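Local coordinates for protein aminotransferase, classes I and II (Silicibacter pomeroyi DSS-3, PDB 3H14) that probably transfers the amino group of L-aspartate to 2-oxoglutarate, using pyridoxal 5'-phosphate as cofactor, at residues A[83-88]-A[202-207]; A[232-237]-A[268-273]; A[296-301]-A[370-375]; A[304-309]-A[320-325]. All coordinates share one frame; numbering follows the deposited sequence. Where two conformers were deposited one is given.

Contact 1. Residues A[83-88]-A[202-207]; sequences EWYGVD and IYHGIE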
loop_
_atom_site.group_PDB
_atom_site.type_symbol
_atom_site.label_atom_id
_atom_site.label_comp_id
_atom_site.label_asym_id
_atom_site.label_seq_id
_atom_site.Cartn_x
_atom_site.Cartn_y
_atom_site.Cartn_z
ATOM N N GLU A 83 9.414 19.624 4.248
ATOM C CA GLU A 83 10.443 18.965 5.026
ATOM C C GLU A 83 10.881 17.633 4.396
ATOM O O GLU A 83 12.058 17.323 4.390
ATOM C CB GLU A 83 9.961 18.774 6.466
ATOM C CG GLU A 83 9.804 20.100 7.213
ATOM C CD GLU A 83 9.345 19.956 8.648
ATOM O OE1 GLU A 83 9.047 18.824 9.097
ATOM O OE2 GLU A 83 9.258 20.996 9.344
ATOM N N TRP A 84 9.943 16.864 3.848
ATOM C CA TRP A 84 10.278 15.574 3.219
ATOM C C TRP A 84 10.761 15.683 1.760
ATOM O O TRP A 84 11.623 14.906 1.356
ATOM C CB TRP A 84 9.076 14.627 3.311
ATOM C CG TRP A 84 8.964 13.929 4.626
ATOM C CD1 TRP A 84 9.624 14.224 5.769
ATOM C CD2 TRP A 84 8.123 12.812 4.925
ATOM N NE1 TRP A 84 9.258 13.363 6.765
ATOM C CE2 TRP A 84 8.347 12.471 6.270
ATOM C CE3 TRP A 84 7.215 12.052 4.179
ATOM C CZ2 TRP A 84 7.680 11.417 6.894
ATOM C CZ3 TRP A 84 6.576 11.004 4.788
ATOM C CH2 TRP A 84 6.806 10.696 6.136
ATOM N N TYR A 85 10.226 16.631 0.979
ATOM C CA TYR A 85 10.497 16.670 -0.471
ATOM C C TYR A 85 11.024 18.004 -1.027
ATOM O O TYR A 85 11.304 18.107 -2.237
ATOM C CB TYR A 85 9.226 16.315 -1.241
ATOM C CG TYR A 85 8.519 15.068 -0.747
ATOM C CD1 TYR A 85 8.961 13.786 -1.107
ATOM C CD2 TYR A 85 7.425 15.171 0.082
ATOM C CE1 TYR A 85 8.307 12.642 -0.638
ATOM C CE2 TYR A 85 6.746 14.032 0.551
ATOM C CZ TYR A 85 7.200 12.772 0.191
ATOM O OH TYR A 85 6.538 11.657 0.663
ATOM N N GLY A 86 11.115 19.019 -0.167
ATOM C CA GLY A 86 11.418 20.364 -0.617
ATOM C C GLY A 86 10.352 20.893 -1.548
ATOM O O GLY A 86 10.650 21.678 -2.433
ATOM N N VAL A 87 9.109 20.460 -1.364
ATOM C CA VAL A 87 7.989 20.973 -2.143
ATOM C C VAL A 87 7.202 22.012 -1.348
ATOM O O VAL A 87 6.761 21.734 -0.237
ATOM C CB VAL A 87 7.040 19.840 -2.597
ATOM C CG1 VAL A 87 5.702 20.390 -2.983
ATOM C CG2 VAL A 87 7.652 19.084 -3.772
ATOM N N ASP A 88 7.021 23.200 -1.927
ATOM C CA ASP A 88 6.223 24.265 -1.319
ATOM C C ASP A 88 4.763 24.045 -1.697
ATOM O O ASP A 88 4.388 24.194 -2.858
ATOM C CB ASP A 88 6.704 25.633 -1.820
ATOM C CG ASP A 88 6.121 26.808 -1.016
ATOM O OD1 ASP A 88 6.872 27.375 -0.182
ATOM O OD2 ASP A 88 4.930 27.171 -1.220
ATOM N N ILE A 202 1.145 6.063 -0.242
ATOM C CA ILE A 202 0.728 5.586 1.084
ATOM C C ILE A 202 1.909 5.074 1.923
ATOM O O ILE A 202 1.949 5.274 3.137
ATOM C CB ILE A 202 -0.432 4.544 0.901
ATOM C CG1 ILE A 202 -1.704 5.339 0.562
ATOM C CG2 ILE A 202 -0.683 3.589 2.156
ATOM C CD1 ILE A 202 -2.831 4.542 0.003
ATOM N N TYR A 203 2.903 4.478 1.279
ATOM C CA TYR A 203 4.054 3.930 2.038
ATOM C C TYR A 203 5.247 4.882 2.159
ATOM O O TYR A 203 6.259 4.506 2.756
ATOM C CB TYR A 203 4.525 2.573 1.443
ATOM C CG TYR A 203 3.550 1.456 1.670
ATOM C CD1 TYR A 203 3.605 0.696 2.844
ATOM C CD2 TYR A 203 2.563 1.156 0.728
ATOM C CE1 TYR A 203 2.692 -0.327 3.075
ATOM C CE2 TYR A 203 1.662 0.139 0.945
ATOM C CZ TYR A 203 1.738 -0.594 2.135
ATOM O OH TYR A 203 0.875 -1.608 2.376
ATOM N N HIS A 204 5.148 6.102 1.621
ATOM C CA HIS A 204 6.169 7.132 1.895
ATOM C C HIS A 204 6.476 7.267 3.391
ATOM O O HIS A 204 5.586 7.261 4.212
ATOM C CB HIS A 204 5.766 8.494 1.326
ATOM C CG HIS A 204 5.899 8.571 -0.163
ATOM N ND1 HIS A 204 6.153 9.745 -0.833
ATOM C CD2 HIS A 204 5.838 7.602 -1.107
ATOM C CE1 HIS A 204 6.218 9.497 -2.135
ATOM N NE2 HIS A 204 6.026 8.205 -2.326
ATOM N N GLY A 205 7.756 7.430 3.720
ATOM C CA GLY A 205 8.233 7.377 5.085
ATOM C C GLY A 205 8.930 6.055 5.396
ATOM O O GLY A 205 9.931 6.030 6.117
ATOM N N ILE A 206 8.393 4.949 4.866
ATOM C CA ILE A 206 8.977 3.619 5.053
ATOM C C ILE A 206 9.954 3.293 3.910
ATOM O O ILE A 206 9.641 2.603 2.894
ATOM C CB ILE A 206 7.895 2.512 5.214
ATOM C CG1 ILE A 206 6.993 2.858 6.396
ATOM C CG2 ILE A 206 8.585 1.143 5.476
ATOM C CD1 ILE A 206 5.816 1.909 6.593
ATOM N N GLU A 207 11.147 3.839 4.086
ATOM C CA GLU A 207 12.135 3.914 3.026
ATOM C C GLU A 207 13.495 3.602 3.617
ATOM O O GLU A 207 13.743 3.906 4.776
ATOM C CB GLU A 207 12.141 5.317 2.467
ATOM C CG GLU A 207 10.840 5.770 1.860
ATOM C CD GLU A 207 10.835 7.262 1.637
ATOM O OE1 GLU A 207 11.914 7.785 1.262
ATOM O OE2 GLU A 207 9.773 7.908 1.884
#
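His204 meets Tyr85 through a very short hydrogen bond, ND1 to OH at 2.5 Å, in which either partner could be the donor. The rings meet rim to rim, their planes 49° apart, and do not stack. Tyr85 CG lies anti to its carbonyl carbon, which carries the ring toward His204. The carbonyl O of His204 sits 3.9 Å from Trp84 CZ3. Gly205 follows, with its CA 3.8 Å from Trp84 CH2. Its phi of 103° belongs to the third position of a type II turn from Tyr203 to Ile206, closed by Ile206 N to Tyr203 O at 3.0 Å. A CB here would come tight against the indole and jam against the preceding carbonyl, two geometric reasons for glycine. Glu207 then reaches back: Gly205 N meets the anti side of its OE2 at 2.8 Å, nearly straight at 171°, while Glu207 OE1 accepts a hydrogen bond from Ala212 N. The turn lies in the loop after strand 196-200 of the large-domain sheet of a fold type I aminotransferase; Asp200, ending that strand, probably binds the pyridine nitrogen, as in relatives. Chemically, helix 71-85 is tied here by one polar bond of doubtful length, whereas its indole meets Gly205 by packing.

Contact 2. Residues A[232-237]-A[268-273]; sequences FSMTGW and QVAALA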
loop_
_atom_site.group_PDB
_atom_site.type_symbol
_atom_site.label_atom_id
_atom_site.label_comp_id
_atom_site.label_asym_id
_atom_site.label_seq_id
_atom_site.Cartn_x
_atom_site.Cartn_y
_atom_site.Cartn_z
ATOM N N PHE A 232 2.926 6.380 9.680
ATOM C CA PHE A 232 2.357 7.031 10.884
ATOM C C PHE A 232 1.667 6.080 11.840
ATOM O O PHE A 232 1.264 6.497 12.913
ATOM C CB PHE A 232 1.482 8.204 10.494
ATOM C CG PHE A 232 2.252 9.262 9.815
ATOM C CD1 PHE A 232 3.060 10.122 10.557
ATOM C CD2 PHE A 232 2.225 9.378 8.439
ATOM C CE1 PHE A 232 3.823 11.092 9.944
ATOM C CE2 PHE A 232 2.951 10.355 7.811
ATOM C CZ PHE A 232 3.776 11.224 8.581
ATOM N N SER A 233 1.553 4.803 11.431
ATOM C CA SER A 233 1.176 3.698 12.320
ATOM C C SER A 233 -0.213 3.838 12.917
ATOM O O SER A 233 -0.435 3.396 14.038
ATOM C CB SER A 233 2.225 3.534 13.430
ATOM O OG SER A 233 2.132 2.242 14.046
HETATM N N MSE A 234 -1.159 4.401 12.158
HETATM C CA MSE A 234 -2.536 4.533 12.610
HETATM C C MSE A 234 -3.520 3.728 11.775
HETATM O O MSE A 234 -4.615 4.188 11.436
HETATM C CB MSE A 234 -2.928 6.019 12.640
HETATM C CG MSE A 234 -2.126 6.770 13.614
HETATM SE SE MSE A 234 -2.551 8.653 13.634
HETATM C CE MSE A 234 -4.422 8.484 14.098
ATOM N N THR A 235 -3.140 2.492 11.437
ATOM C CA THR A 235 -4.077 1.572 10.842
ATOM C C THR A 235 -5.263 1.431 11.788
ATOM O O THR A 235 -5.099 1.329 12.987
ATOM C CB THR A 235 -3.417 0.163 10.573
ATOM O OG1 THR A 235 -2.482 0.278 9.486
ATOM C CG2 THR A 235 -4.484 -0.897 10.263
ATOM N N GLY A 236 -6.459 1.481 11.240
ATOM C CA GLY A 236 -7.666 1.308 12.035
ATOM C C GLY A 236 -8.353 2.625 12.381
ATOM O O GLY A 236 -9.492 2.633 12.815
ATOM N N TRP A 237 -7.659 3.739 12.204
ATOM C CA TRP A 237 -8.166 5.066 12.610
ATOM C C TRP A 237 -8.930 5.808 11.510
ATOM O O TRP A 237 -9.555 6.843 11.753
ATOM C CB TRP A 237 -6.988 5.911 13.092
ATOM C CG TRP A 237 -6.459 5.455 14.434
ATOM C CD1 TRP A 237 -5.481 4.552 14.660
ATOM C CD2 TRP A 237 -6.874 5.927 15.731
ATOM N NE1 TRP A 237 -5.252 4.419 16.009
ATOM C CE2 TRP A 237 -6.093 5.254 16.689
ATOM C CE3 TRP A 237 -7.834 6.854 16.165
ATOM C CZ2 TRP A 237 -6.262 5.439 18.061
ATOM C CZ3 TRP A 237 -8.005 7.049 17.529
ATOM C CH2 TRP A 237 -7.201 6.360 18.466
ATOM N N GLN A 268 -8.556 12.769 13.437
ATOM C CA GLN A 268 -7.837 13.953 12.959
ATOM C C GLN A 268 -6.967 14.641 14.018
ATOM O O GLN A 268 -5.861 15.118 13.696
ATOM C CB GLN A 268 -8.808 14.992 12.381
ATOM C CG GLN A 268 -9.473 14.568 11.103
ATOM C CD GLN A 268 -10.178 15.698 10.394
ATOM O OE1 GLN A 268 -9.542 16.627 9.927
ATOM N NE2 GLN A 268 -11.494 15.577 10.239
ATOM N N VAL A 269 -7.481 14.691 15.251
ATOM C CA VAL A 269 -6.723 15.143 16.443
ATOM C C VAL A 269 -5.474 14.279 16.643
ATOM O O VAL A 269 -4.363 14.794 16.782
ATOM C CB VAL A 269 -7.597 15.091 17.733
ATOM C CG1 VAL A 269 -6.778 15.433 18.980
ATOM C CG2 VAL A 269 -8.776 16.038 17.586
ATOM N N ALA A 270 -5.658 12.962 16.638
ATOM C CA ALA A 270 -4.518 12.048 16.794
ATOM C C ALA A 270 -3.475 12.198 15.669
ATOM O O ALA A 270 -2.279 12.142 15.938
ATOM C CB ALA A 270 -5.014 10.616 16.901
ATOM N N ALA A 271 -3.936 12.383 14.424
ATOM C CA ALA A 271 -3.027 12.415 13.275
ATOM C C ALA A 271 -2.193 13.678 13.305
ATOM O O ALA A 271 -0.996 13.672 13.019
ATOM C CB ALA A 271 -3.821 12.306 11.955
ATOM N N LEU A 272 -2.825 14.790 13.664
ATOM C CA LEU A 272 -2.091 16.019 13.881
ATOM C C LEU A 272 -0.902 15.804 14.792
ATOM O O LEU A 272 0.223 16.246 14.507
ATOM C CB LEU A 272 -3.032 17.070 14.498
ATOM C CG LEU A 272 -2.474 18.460 14.758
ATOM C CD1 LEU A 272 -1.820 19.037 13.509
ATOM C CD2 LEU A 272 -3.650 19.351 15.274
ATOM N N ALA A 273 -1.142 15.129 15.902
ATOM C CA ALA A 273 -0.082 14.873 16.864
ATOM C C ALA A 273 0.945 13.847 16.335
ATOM O O ALA A 273 2.139 13.995 16.571
ATOM C CB ALA A 273 -0.681 14.413 18.186
#
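Met234, modelled as selenomethionine, lays the end of its side chain over one turn of helix 265-274, with CE on Ala270 and SE on Ala271. It starts a type II beta turn that runs to Trp237 and is closed by Trp237 N to Met234 O at 3.2 Å. This turn lies in the large domain of a fold type I aminotransferase, in the loop between strands 223-227 and 240-243; in relatives, the matching loop carries the lysine that binds pyridoxal phosphate. Gly236 fits that turn, since at its backbone angles (phi 100°) a CB would be jammed against the carbonyl of the residue before it.

Across the contact the evidence is purely apolar, with no hydrogen bond between the segments. The closest pair is Met234 CE to Ala270 CB at 3.6 Å. The selenium comes nearer to the helix backbone than to a side chain: SE to Ala271 CA is 3.8 Å, whereas SE to Ala271 CB is 4.2 Å. CE also lies 3.9 Å from Ala271 N. Small residues on this face of the helix let the long side chain approach the main chain so closely, and all three partners are buried.

The chain runs straight from CA to the selenium (chi2 178°) and then bends at chi3 (60°), which turns the terminal methyl along the helix toward Ala270. Ala270 in turn touches Ala49 of helix 47-57, and Trp237 O accepts a bond from Ser267 OG just before 268-273. Within its own loop the same methyl sits over one face of the Trp237 indole, Met234 CE lying 3.6 Å above its plane and offset toward the rim.

Contact 3. Residues A[296-301]-A[370-375]; sequences LERLPK and EGLDRL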
loop_
_atom_site.group_PDB
_atom_site.type_symbol
_atom_site.label_atom_id
_atom_site.label_comp_id
_atom_site.label_asym_id
_atom_site.label_seq_id
_atom_site.Cartn_x
_atom_site.Cartn_y
_atom_site.Cartn_z
ATOM N N LEU A 296 16.788 -10.240 3.776
ATOM C CA LEU A 296 17.722 -10.238 2.635
ATOM C C LEU A 296 18.835 -11.276 2.792
ATOM O O LEU A 296 19.161 -11.979 1.819
ATOM C CB LEU A 296 18.292 -8.837 2.413
ATOM C CG LEU A 296 17.251 -7.961 1.723
ATOM C CD1 LEU A 296 17.591 -6.515 1.825
ATOM C CD2 LEU A 296 17.072 -8.381 0.249
ATOM N N GLU A 297 19.362 -11.407 4.012
ATOM C CA GLU A 297 20.314 -12.480 4.333
ATOM C C GLU A 297 19.705 -13.897 4.345
ATOM O O GLU A 297 20.289 -14.837 3.783
ATOM C CB GLU A 297 21.030 -12.200 5.678
ATOM N N ARG A 298 18.552 -14.081 4.982
ATOM C CA ARG A 298 18.112 -15.430 5.350
ATOM C C ARG A 298 17.125 -16.114 4.394
ATOM O O ARG A 298 17.044 -17.333 4.342
ATOM C CB ARG A 298 17.584 -15.421 6.796
ATOM C CG ARG A 298 18.636 -14.904 7.810
ATOM C CD ARG A 298 18.286 -15.195 9.341
ATOM N NE ARG A 298 17.972 -16.610 9.563
ATOM C CZ ARG A 298 17.227 -17.094 10.557
ATOM N NH1 ARG A 298 16.718 -16.299 11.490
ATOM N NH2 ARG A 298 16.991 -18.389 10.604
ATOM N N LEU A 299 16.359 -15.343 3.637
ATOM C CA LEU A 299 15.408 -15.954 2.723
ATOM C C LEU A 299 16.102 -16.771 1.630
ATOM O O LEU A 299 15.656 -17.855 1.318
ATOM C CB LEU A 299 14.508 -14.887 2.087
ATOM C CG LEU A 299 13.384 -14.311 2.951
ATOM C CD1 LEU A 299 12.680 -13.264 2.121
ATOM C CD2 LEU A 299 12.433 -15.393 3.405
ATOM N N PRO A 300 17.183 -16.246 1.039
ATOM C CA PRO A 300 17.907 -17.076 0.047
ATOM C C PRO A 300 18.351 -18.416 0.623
ATOM O O PRO A 300 18.129 -19.465 0.007
ATOM C CB PRO A 300 19.125 -16.221 -0.317
ATOM C CG PRO A 300 18.760 -14.842 0.041
ATOM C CD PRO A 300 17.820 -14.937 1.215
ATOM N N LYS A 301 18.960 -18.365 1.807
ATOM C CA LYS A 301 19.345 -19.546 2.552
ATOM C C LYS A 301 18.193 -20.534 2.694
ATOM O O LYS A 301 18.416 -21.749 2.637
ATOM C CB LYS A 301 19.877 -19.136 3.928
ATOM N N GLU A 370 12.303 -15.450 14.540
ATOM C CA GLU A 370 11.547 -16.683 14.721
ATOM C C GLU A 370 10.912 -17.219 13.434
ATOM O O GLU A 370 10.945 -18.444 13.158
ATOM C CB GLU A 370 10.476 -16.486 15.798
ATOM C CG GLU A 370 9.644 -17.723 16.143
ATOM C CD GLU A 370 10.442 -18.827 16.824
ATOM O OE1 GLU A 370 11.381 -18.510 17.594
ATOM O OE2 GLU A 370 10.121 -20.005 16.583
ATOM N N GLY A 371 10.341 -16.324 12.635
ATOM C CA GLY A 371 9.751 -16.742 11.377
ATOM C C GLY A 371 10.759 -17.371 10.424
ATOM O O GLY A 371 10.477 -18.380 9.776
ATOM N N LEU A 372 11.911 -16.744 10.322
ATOM C CA LEU A 372 12.974 -17.226 9.445
ATOM C C LEU A 372 13.525 -18.574 9.902
ATOM O O LEU A 372 13.794 -19.417 9.065
ATOM C CB LEU A 372 14.061 -16.184 9.309
ATOM C CG LEU A 372 13.578 -14.930 8.578
ATOM C CD1 LEU A 372 14.590 -13.845 8.703
ATOM C CD2 LEU A 372 13.300 -15.215 7.103
ATOM N N ASP A 373 13.628 -18.796 11.223
ATOM C CA ASP A 373 14.026 -20.110 11.767
ATOM C C ASP A 373 13.055 -21.208 11.399
ATOM O O ASP A 373 13.448 -22.329 11.029
ATOM C CB ASP A 373 14.097 -20.068 13.289
ATOM C CG ASP A 373 15.269 -19.303 13.796
ATOM O OD1 ASP A 373 16.190 -18.979 13.017
ATOM O OD2 ASP A 373 15.294 -19.041 15.010
ATOM N N ARG A 374 11.769 -20.894 11.517
ATOM C CA ARG A 374 10.717 -21.805 11.175
ATOM C C ARG A 374 10.710 -22.136 9.691
ATOM O O ARG A 374 10.453 -23.280 9.313
ATOM C CB ARG A 374 9.349 -21.203 11.549
ATOM C CG ARG A 374 9.181 -21.026 13.047
ATOM C CD ARG A 374 7.741 -20.751 13.450
ATOM N NE ARG A 374 7.620 -20.530 14.889
ATOM C CZ ARG A 374 6.464 -20.339 15.521
ATOM N NH1 ARG A 374 5.321 -20.347 14.854
ATOM N NH2 ARG A 374 6.453 -20.140 16.825
ATOM N N LEU A 375 10.919 -21.118 8.866
ATOM C CA LEU A 375 10.900 -21.289 7.424
ATOM C C LEU A 375 12.072 -22.188 7.016
ATOM O O LEU A 375 11.910 -23.135 6.265
ATOM C CB LEU A 375 10.982 -19.926 6.735
ATOM C CG LEU A 375 9.625 -19.194 6.744
ATOM C CD1 LEU A 375 9.813 -17.753 6.292
ATOM C CD2 LEU A 375 8.585 -19.923 5.876
#
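The C-terminal end of the long interdomain helix 278-302 runs nearly parallel to helix 365-381 of the small domain, and Arg298 on the first reaches across to Leu372 and Asp373 on the second. The axes of the two segments run at 14° to each other and come within 9.9 Å, with Arg298 and Leu372 as the pair whose CA atoms are nearest.

The guanidinium of Arg298 is used on two sides. One face lies over aliphatic carbon, with Leu372 CB 3.4 Å above the plane and over its centre. At the edge, NH2 donates at 2.6 Å to the anti lone pair of Asp373 OD1, which lies tilted from the guanidinium plane, while NH1 adds a weak bond to the same atom at 3.1 Å. Both nitrogens use OD1, and the guanidinium and carboxylate planes are 53° apart, so this is not a flat two-oxygen pairing. A bend at chi3 (52°) folds the arginine tip over Leu372.

In fold type I enzymes such helices pack on the small-domain sheet; here the inward side of the pair is leucine. Leu372 CD2 meets Leu299 CD2 at 3.8 Å, the two side chains crossing at about a right angle, and Leu372 CD1 lies 3.9 Å from Arg298 CB. Arg298 NH2 also pairs with Glu376. Were Arg298 an alanine, Asp373 and Glu376 would probably lose the positive charge they share, and the outer flank of Leu372 would be uncovered. Just beyond Leu299 the helix kinks at Pro300, whose N makes no bond to the preceding turn.

Contact 4. Residues A[304-309]-A[320-325]; sequences FTRIAP and VSDLTD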
loop_
_atom_site.group_PDB
_atom_site.type_symbol
_atom_site.label_atom_id
_atom_site.label_comp_id
_atom_site.label_asym_id
_atom_site.label_seq_id
_atom_site.Cartn_x
_atom_site.Cartn_y
_atom_site.Cartn_z
ATOM N N PHE A 304 14.381 -19.088 -0.995
ATOM C CA PHE A 304 13.689 -17.966 -1.647
ATOM C C PHE A 304 14.716 -17.038 -2.289
ATOM O O PHE A 304 15.091 -16.003 -1.738
ATOM C CB PHE A 304 12.761 -17.256 -0.631
ATOM C CG PHE A 304 11.774 -18.186 -0.004
ATOM C CD1 PHE A 304 10.629 -18.555 -0.669
ATOM C CD2 PHE A 304 12.019 -18.743 1.246
ATOM C CE1 PHE A 304 9.739 -19.439 -0.121
ATOM C CE2 PHE A 304 11.115 -19.648 1.811
ATOM C CZ PHE A 304 9.987 -20.008 1.117
ATOM N N THR A 305 15.198 -17.441 -3.472
ATOM C CA THR A 305 16.359 -16.827 -4.097
ATOM C C THR A 305 16.044 -15.807 -5.180
ATOM O O THR A 305 16.947 -15.064 -5.602
ATOM C CB THR A 305 17.267 -17.928 -4.744
ATOM O OG1 THR A 305 16.478 -18.744 -5.611
ATOM C CG2 THR A 305 17.843 -18.824 -3.669
ATOM N N ARG A 306 14.772 -15.762 -5.592
ATOM C CA ARG A 306 14.274 -14.839 -6.608
ATOM C C ARG A 306 13.243 -13.878 -5.991
ATOM O O ARG A 306 12.094 -14.248 -5.850
ATOM C CB ARG A 306 13.631 -15.670 -7.721
ATOM C CG ARG A 306 14.649 -16.645 -8.353
ATOM C CD ARG A 306 14.045 -17.746 -9.232
ATOM N NE ARG A 306 15.140 -18.362 -9.993
ATOM C CZ ARG A 306 15.934 -19.337 -9.552
ATOM N NH1 ARG A 306 15.775 -19.877 -8.356
ATOM N NH2 ARG A 306 16.910 -19.789 -10.327
ATOM N N ILE A 307 13.668 -12.673 -5.632
ATOM C CA ILE A 307 12.786 -11.675 -5.017
ATOM C C ILE A 307 12.887 -10.351 -5.741
ATOM O O ILE A 307 13.938 -9.983 -6.308
ATOM C CB ILE A 307 13.057 -11.485 -3.503
ATOM C CG1 ILE A 307 14.407 -10.811 -3.236
ATOM C CG2 ILE A 307 12.986 -12.827 -2.775
ATOM C CD1 ILE A 307 14.529 -10.235 -1.848
ATOM N N ALA A 308 11.778 -9.643 -5.781
ATOM C CA ALA A 308 11.814 -8.264 -6.279
ATOM C C ALA A 308 12.623 -7.468 -5.275
ATOM O O ALA A 308 12.654 -7.824 -4.108
ATOM C CB ALA A 308 10.418 -7.715 -6.415
ATOM N N PRO A 309 13.305 -6.400 -5.718
ATOM C CA PRO A 309 14.105 -5.561 -4.815
ATOM C C PRO A 309 13.226 -4.791 -3.804
ATOM O O PRO A 309 12.380 -3.987 -4.221
ATOM C CB PRO A 309 14.783 -4.591 -5.765
ATOM C CG PRO A 309 13.913 -4.530 -6.934
ATOM C CD PRO A 309 13.363 -5.913 -7.105
ATOM N N VAL A 320 8.167 -18.196 -6.542
ATOM C CA VAL A 320 8.313 -19.483 -5.880
ATOM C C VAL A 320 7.949 -20.620 -6.849
ATOM O O VAL A 320 7.644 -21.732 -6.442
ATOM C CB VAL A 320 7.484 -19.545 -4.557
ATOM C CG1 VAL A 320 7.987 -18.497 -3.572
ATOM C CG2 VAL A 320 5.987 -19.411 -4.796
ATOM N N SER A 321 8.017 -20.332 -8.145
ATOM C CA SER A 321 7.633 -21.310 -9.138
ATOM C C SER A 321 8.554 -22.558 -9.161
ATOM O O SER A 321 8.165 -23.568 -9.675
ATOM C CB SER A 321 7.546 -20.683 -10.539
ATOM O OG SER A 321 8.777 -20.132 -10.959
ATOM N N ASP A 322 9.748 -22.460 -8.601
ATOM C CA ASP A 322 10.632 -23.627 -8.449
ATOM C C ASP A 322 10.186 -24.548 -7.295
ATOM O O ASP A 322 10.550 -25.734 -7.252
ATOM C CB ASP A 322 12.089 -23.177 -8.310
ATOM C CG ASP A 322 12.334 -22.264 -7.138
ATOM O OD1 ASP A 322 11.509 -21.353 -6.851
ATOM O OD2 ASP A 322 13.401 -22.437 -6.526
ATOM N N LEU A 323 9.348 -24.017 -6.397
ATOM C CA LEU A 323 8.954 -24.696 -5.166
ATOM C C LEU A 323 7.551 -25.230 -5.204
ATOM O O LEU A 323 7.213 -26.139 -4.466
ATOM C CB LEU A 323 9.055 -23.712 -4.005
ATOM C CG LEU A 323 10.365 -22.993 -3.783
ATOM C CD1 LEU A 323 10.217 -22.100 -2.574
ATOM C CD2 LEU A 323 11.524 -23.994 -3.588
ATOM N N THR A 324 6.702 -24.656 -6.038
ATOM C CA THR A 324 5.301 -25.009 -6.052
ATOM C C THR A 324 4.657 -24.601 -7.385
ATOM O O THR A 324 5.164 -23.715 -8.103
ATOM C CB THR A 324 4.521 -24.261 -4.925
ATOM O OG1 THR A 324 3.159 -24.696 -4.914
ATOM C CG2 THR A 324 4.572 -22.721 -5.155
ATOM N N ASP A 325 3.553 -25.253 -7.673
ATOM C CA ASP A 325 2.698 -24.917 -8.795
ATOM C C ASP A 325 1.513 -24.081 -8.346
ATOM O O ASP A 325 0.773 -23.589 -9.172
ATOM C CB ASP A 325 2.195 -26.190 -9.523
ATOM C CG ASP A 325 1.710 -27.289 -8.575
ATOM O OD1 ASP A 325 1.597 -27.075 -7.330
ATOM O OD2 ASP A 325 1.466 -28.416 -9.091
#
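The two backbones come closest at Phe304 and Val320, whose CA atoms are 7.0 Å apart, and the second segment curls there, Leu323 N bonding to Val320 O at 2.9 Å. No hydrogen bond passes between the segments, so the contact is carried by side chains.

Phe304 does most of it with one side of its ring. Its CD1 approaches Val320 CG1 at 3.9 Å, the methyl lying at the ring edge, in its plane. CE1 approaches Leu323 CD1 at 3.7 Å; this methyl meets the ring obliquely, neither over its face nor at its edge, although the side chains as a whole cross at about a right angle. With CG beside the backbone N (chi1 -56°), the ring swings from the chain toward both methyls.

The segments flank strand 315-319, at one edge of the small-domain sheet: 304-309 leads in from helix 278-302, whereas the residues 320-325 lead out toward helix 327-338. Arg306 and Ala308 form backbone bonds with Asp319 and Tyr317, which places 304-309 alongside that strand, and the ring of Phe304 reaches inward, where it meets Phe359 edge-to-face and touches Leu299. Cutting Phe304 back to an alanine is likely to open a gap beside Val320 and Leu323 and to remove the ring that meets Phe359.

Nearer the surface, Arg306 NH1 and Asp322 OD2 form a long salt bridge at 3.9 Å, with guanidinium and carboxylate planes 61° apart. Because Arg306 was deposited in two conformers, this pairing is doubtful as a fixed link. Leu323, on the inner side, goes on to touch Phe330 of helix 327-338.

How the contacts relate
The four contacts form two groups. Contacts 1 and 2, with centres 17 Å apart, lie in the large domain and meet through Trp84 CH2 and Phe232 CZ at 3.9 Å. Contacts 3 and 4, with centres 14 Å apart, lie at the small-domain end of the chain's long helix 278-302: Leu299 O and Phe304 N, 2.9 Å apart, probably hydrogen bond, and Leu296 CD2 packs on Ile307 CD1 at 3.8 Å. Between the groups, contacts 1 and 4 come within about 10 Å at their nearest atoms, while contacts 2 and 4 stay about 20 Å apart at theirs. Segments 202-207 and 232-237 follow strands that, in relatives, deliver cofactor-binding residues, so the first pair is probably nearer the active site.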